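Local structure of Ycf54 protein (Thermosynechococcus elongatus, 3HZE) at residues A2-I7 against A67-N72; Y6-K11 against Y85-Q90. The protein probably assists the oxidative cyclase step of chlorophyll biosynthesis that forms the fifth ring. One frame throughout, in Å; residues are numbered along the deposited sequence.

Interaction 1. Residues A2-I7 against A67-N72; sequences ATYYYI and AIISTN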
# COMPACT_ATOMS: atom_id res chain seq x y z
N ALA A 2 -0.76 14.85 6.92
CA ALA A 2 0.35 13.88 7.14
C ALA A 2 0.91 13.42 5.80
O ALA A 2 0.37 13.73 4.74
CB ALA A 2 -0.16 12.68 7.94
N THR A 3 2.01 12.68 5.85
CA THR A 3 2.63 12.16 4.64
C THR A 3 2.44 10.64 4.62
O THR A 3 2.74 9.96 5.60
CB THR A 3 4.13 12.46 4.59
OG1 THR A 3 4.34 13.87 4.62
CG2 THR A 3 4.75 11.87 3.33
N TYR A 4 1.95 10.13 3.50
CA TYR A 4 1.72 8.70 3.34
C TYR A 4 2.68 8.12 2.31
O TYR A 4 2.77 8.63 1.19
CB TYR A 4 0.28 8.47 2.89
CG TYR A 4 -0.73 8.88 3.93
CD1 TYR A 4 -1.18 7.97 4.88
CD2 TYR A 4 -1.20 10.19 3.99
CE1 TYR A 4 -2.08 8.35 5.87
CE2 TYR A 4 -2.11 10.59 4.98
CZ TYR A 4 -2.54 9.66 5.92
OH TYR A 4 -3.43 10.03 6.90
N TYR A 5 3.38 7.06 2.68
CA TYR A 5 4.32 6.40 1.78
C TYR A 5 3.64 5.12 1.32
O TYR A 5 2.83 4.54 2.06
CB TYR A 5 5.62 6.09 2.52
CG TYR A 5 6.25 7.31 3.13
CD1 TYR A 5 7.07 8.15 2.38
CD2 TYR A 5 5.98 7.66 4.46
CE1 TYR A 5 7.62 9.32 2.94
CE2 TYR A 5 6.52 8.83 5.02
CZ TYR A 5 7.34 9.65 4.25
OH TYR A 5 7.87 10.80 4.80
N TYR A 6 3.95 4.65 0.12
CA TYR A 6 3.28 3.44 -0.35
C TYR A 6 4.03 2.67 -1.41
O TYR A 6 4.87 3.21 -2.12
CB TYR A 6 1.92 3.83 -0.94
CG TYR A 6 2.05 4.63 -2.22
CD1 TYR A 6 2.28 4.01 -3.44
CD2 TYR A 6 2.01 6.03 -2.20
CE1 TYR A 6 2.47 4.75 -4.62
CE2 TYR A 6 2.20 6.78 -3.36
CZ TYR A 6 2.43 6.14 -4.56
OH TYR A 6 2.62 6.88 -5.70
N ILE A 7 3.72 1.38 -1.51
CA ILE A 7 4.26 0.56 -2.58
C ILE A 7 3.00 0.19 -3.36
O ILE A 7 1.92 0.03 -2.77
CB ILE A 7 4.97 -0.72 -2.10
CG1 ILE A 7 4.06 -1.52 -1.17
CG2 ILE A 7 6.31 -0.37 -1.48
CD1 ILE A 7 4.47 -2.98 -1.04
N ALA A 67 -2.35 -1.27 -3.03
CA ALA A 67 -1.27 -0.51 -2.44
C ALA A 67 -1.13 -0.86 -0.98
O ALA A 67 -2.09 -1.27 -0.33
CB ALA A 67 -1.55 0.99 -2.57
N ILE A 68 0.09 -0.75 -0.47
CA ILE A 68 0.32 -0.95 0.96
C ILE A 68 0.74 0.46 1.33
O ILE A 68 1.74 0.97 0.81
CB ILE A 68 1.44 -1.94 1.27
CG1 ILE A 68 0.95 -3.38 1.04
CG2 ILE A 68 1.86 -1.81 2.73
CD1 ILE A 68 0.73 -3.75 -0.40
N ILE A 69 -0.03 1.11 2.19
CA ILE A 69 0.25 2.48 2.59
C ILE A 69 0.63 2.56 4.06
O ILE A 69 0.08 1.83 4.89
CB ILE A 69 -0.99 3.36 2.32
CG1 ILE A 69 -1.41 3.19 0.85
CG2 ILE A 69 -0.68 4.83 2.61
CD1 ILE A 69 -2.72 3.88 0.50
N SER A 70 1.56 3.45 4.39
CA SER A 70 2.00 3.61 5.77
C SER A 70 2.61 4.99 6.02
O SER A 70 3.18 5.60 5.12
CB SER A 70 3.04 2.54 6.12
OG SER A 70 3.52 2.71 7.45
N THR A 71 2.49 5.47 7.25
CA THR A 71 3.08 6.76 7.58
C THR A 71 4.52 6.54 8.03
O THR A 71 5.24 7.50 8.34
CB THR A 71 2.29 7.49 8.67
OG1 THR A 71 2.01 6.59 9.75
CG2 THR A 71 0.97 8.01 8.09
N ASN A 72 4.94 5.28 8.06
CA ASN A 72 6.32 4.92 8.43
C ASN A 72 7.06 4.66 7.11
O ASN A 72 6.89 3.62 6.49
CB ASN A 72 6.33 3.64 9.27
CG ASN A 72 7.73 3.23 9.69
OD1 ASN A 72 8.67 3.26 8.89
ND2 ASN A 72 7.89 2.83 10.95
O HOH W 1 4.51 10.07 7.84
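Y5 to I7 pair with I68 to S70 in an antiparallel ladder at the middle of a four-stranded sheet whose strand order, 2-3-1-4, matches the ferredoxin-like fold. Four backbone bonds join the hydrogen-bonded pairs Y5–S70 and I7–I68, and the non-hydrogen-bonded pair Y6–I69 sits between them. There the strands draw close enough for the CA of Y6 to lie 3.1 Å from the O of I68, a CA-H...O contact. On the face carrying Y5, I7 and I68, the two isoleucines run side by side in the same direction. I7 places CG1 between its backbone N and carbonyl carbon (chi1 52°), a torsion that brings this branch to 3.6 Å from CB of I68, while its CD1 lies against both CB and CD1 of I68; L79 of helix 73-83 lies on both residues. Further along, the Y5 ring turns its edge to the carbonyl O of T71, which lies in the ring plane. On the opposite face I69 divides its branches between two tyrosines: the CG2 methyl comes obliquely to Y4, 3.8 Å from CB and also near CD1, and the CG1 branch meets the CB of Y6. The phenol of Y6 continues away to Q57, where its OH is hydrogen-bonded. T71 CG2 touches both CE1 of Y4, 3.8 Å away, and the O of T3. Past the last bridge, one water donates to the O of T3 at 2.9 Å and to the O of T71 at 2.7 Å.

Interaction 2. Residues Y6-K11 against Y85-Q90; sequences YILASK and YVLMGQ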
# COMPACT_ATOMS: atom_id res chain seq x y z
N TYR A 6 3.95 4.65 0.12
CA TYR A 6 3.28 3.44 -0.35
C TYR A 6 4.03 2.67 -1.41
O TYR A 6 4.87 3.21 -2.12
CB TYR A 6 1.92 3.83 -0.94
CG TYR A 6 2.05 4.63 -2.22
CD1 TYR A 6 2.28 4.01 -3.44
CD2 TYR A 6 2.01 6.03 -2.20
CE1 TYR A 6 2.47 4.75 -4.62
CE2 TYR A 6 2.20 6.78 -3.36
CZ TYR A 6 2.43 6.14 -4.56
OH TYR A 6 2.62 6.88 -5.70
N ILE A 7 3.72 1.38 -1.51
CA ILE A 7 4.26 0.56 -2.58
C ILE A 7 3.00 0.19 -3.36
O ILE A 7 1.92 0.03 -2.77
CB ILE A 7 4.97 -0.72 -2.10
CG1 ILE A 7 4.06 -1.52 -1.17
CG2 ILE A 7 6.31 -0.37 -1.48
CD1 ILE A 7 4.47 -2.98 -1.04
N LEU A 8 3.11 0.09 -4.67
CA LEU A 8 1.96 -0.25 -5.50
C LEU A 8 2.31 -1.44 -6.38
O LEU A 8 3.39 -1.48 -6.96
CB LEU A 8 1.58 0.95 -6.37
CG LEU A 8 0.48 0.79 -7.41
CD1 LEU A 8 -0.88 0.60 -6.72
CD2 LEU A 8 0.45 2.04 -8.30
N ALA A 9 1.42 -2.42 -6.48
CA ALA A 9 1.66 -3.58 -7.33
C ALA A 9 0.35 -4.24 -7.73
O ALA A 9 -0.69 -4.00 -7.12
CB ALA A 9 2.55 -4.59 -6.60
N SER A 10 0.42 -5.09 -8.75
CA SER A 10 -0.77 -5.79 -9.21
C SER A 10 -1.18 -6.79 -8.13
O SER A 10 -0.33 -7.28 -7.38
CB SER A 10 -0.48 -6.53 -10.52
OG SER A 10 0.45 -7.58 -10.31
N LYS A 11 -2.47 -7.09 -8.05
CA LYS A 11 -2.94 -8.04 -7.06
C LYS A 11 -2.37 -9.40 -7.44
O LYS A 11 -2.13 -10.26 -6.58
CB LYS A 11 -4.47 -8.09 -7.05
CG LYS A 11 -5.10 -6.71 -6.92
CD LYS A 11 -6.30 -6.68 -5.97
CE LYS A 11 -7.41 -7.61 -6.41
NZ LYS A 11 -8.63 -7.45 -5.56
N TYR A 85 9.86 -5.82 -7.44
CA TYR A 85 8.99 -5.53 -8.59
C TYR A 85 7.69 -4.82 -8.24
O TYR A 85 6.60 -5.31 -8.52
CB TYR A 85 8.70 -6.82 -9.33
CG TYR A 85 9.93 -7.45 -9.92
CD1 TYR A 85 10.49 -6.95 -11.09
CD2 TYR A 85 10.55 -8.52 -9.30
CE1 TYR A 85 11.65 -7.50 -11.63
CE2 TYR A 85 11.72 -9.09 -9.82
CZ TYR A 85 12.26 -8.57 -10.99
OH TYR A 85 13.41 -9.11 -11.52
N VAL A 86 7.82 -3.65 -7.63
CA VAL A 86 6.67 -2.84 -7.23
C VAL A 86 7.04 -1.38 -7.45
O VAL A 86 8.21 -1.04 -7.59
CB VAL A 86 6.35 -3.01 -5.73
CG1 VAL A 86 5.93 -4.44 -5.44
CG2 VAL A 86 7.57 -2.63 -4.90
N LEU A 87 6.03 -0.52 -7.46
CA LEU A 87 6.25 0.91 -7.61
C LEU A 87 6.19 1.46 -6.20
O LEU A 87 5.54 0.88 -5.33
CB LEU A 87 5.16 1.54 -8.47
CG LEU A 87 5.09 1.07 -9.93
CD1 LEU A 87 3.91 1.71 -10.64
CD2 LEU A 87 6.39 1.43 -10.64
N MSE A 88 6.87 2.57 -5.96
CA MSE A 88 6.86 3.18 -4.64
C MSE A 88 6.62 4.68 -4.81
O MSE A 88 6.93 5.25 -5.85
CB MSE A 88 8.20 2.93 -3.93
CG MSE A 88 8.28 3.53 -2.53
SE MSE A 88 9.93 3.12 -1.57
CE MSE A 88 11.16 4.08 -2.72
N GLY A 89 6.06 5.30 -3.78
CA GLY A 89 5.81 6.73 -3.85
C GLY A 89 5.29 7.28 -2.54
O GLY A 89 5.31 6.60 -1.52
N GLN A 90 4.81 8.52 -2.57
CA GLN A 90 4.28 9.16 -1.38
C GLN A 90 3.33 10.30 -1.74
O GLN A 90 3.35 10.80 -2.87
CB GLN A 90 5.42 9.70 -0.52
CG GLN A 90 6.36 10.68 -1.24
CD GLN A 90 7.49 11.16 -0.35
OE1 GLN A 90 7.38 12.19 0.32
NE2 GLN A 90 8.58 10.41 -0.32
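The edge-strand pairing of Y6–L8 with L87–G89 is antiparallel, with hydrogen-bonded pairs Y6–G89 and L8–L87 on either side of the non-hydrogen-bonded pair I7–M88. The Y6 ring is laid over the backbone of G89. A chi1 of 68° swings the ring across to the neighbouring strand, where it takes the glycine CA over one face, 3.8 Å from the ring centroid, in a CH-pi contact. The O of G89 lies over the same ring, toward its rim, and also accepts the N-H of Y6, so one carbonyl meets both parts of the tyrosine. The pairing adds strand 87-92 to one end of the ferredoxin-like sheet. Beside Y6, L8 and L87 point the same way, and CD2 of L8 is 4.2 Å from CD1 of L87. On the other face, toward helix 73-83, the CG of selenomethionine M88 rests 3.4 Å from the O of Y6. Just before strand 87-92 begins, V86 packs against strand 3-10: its CG1 touches CB of A9 at 3.6 Å, and its CB sits against the O of L8.

In the fold
From the N terminus, strand 3-10 runs through the middle of the sheet and meets both partners later in the chain. Interaction 1 closes the first loop, bringing back strand 65-70 after helices 13-16, 21-34 and 55-60 and strand 40-44. Helix 73-83 then carries the chain across the sheet to strand 87-92, and interaction 2 closes a longer loop on the other edge of strand 3-10. Because Y6 and I7 serve both contacts, the loops partly interleave: Y5–S70 crosses Y6–G89, whereas I7–I68 falls within it. Together they flank one strand on its two edges, and Q90 packs against Y4 and Y5 where the contacts meet.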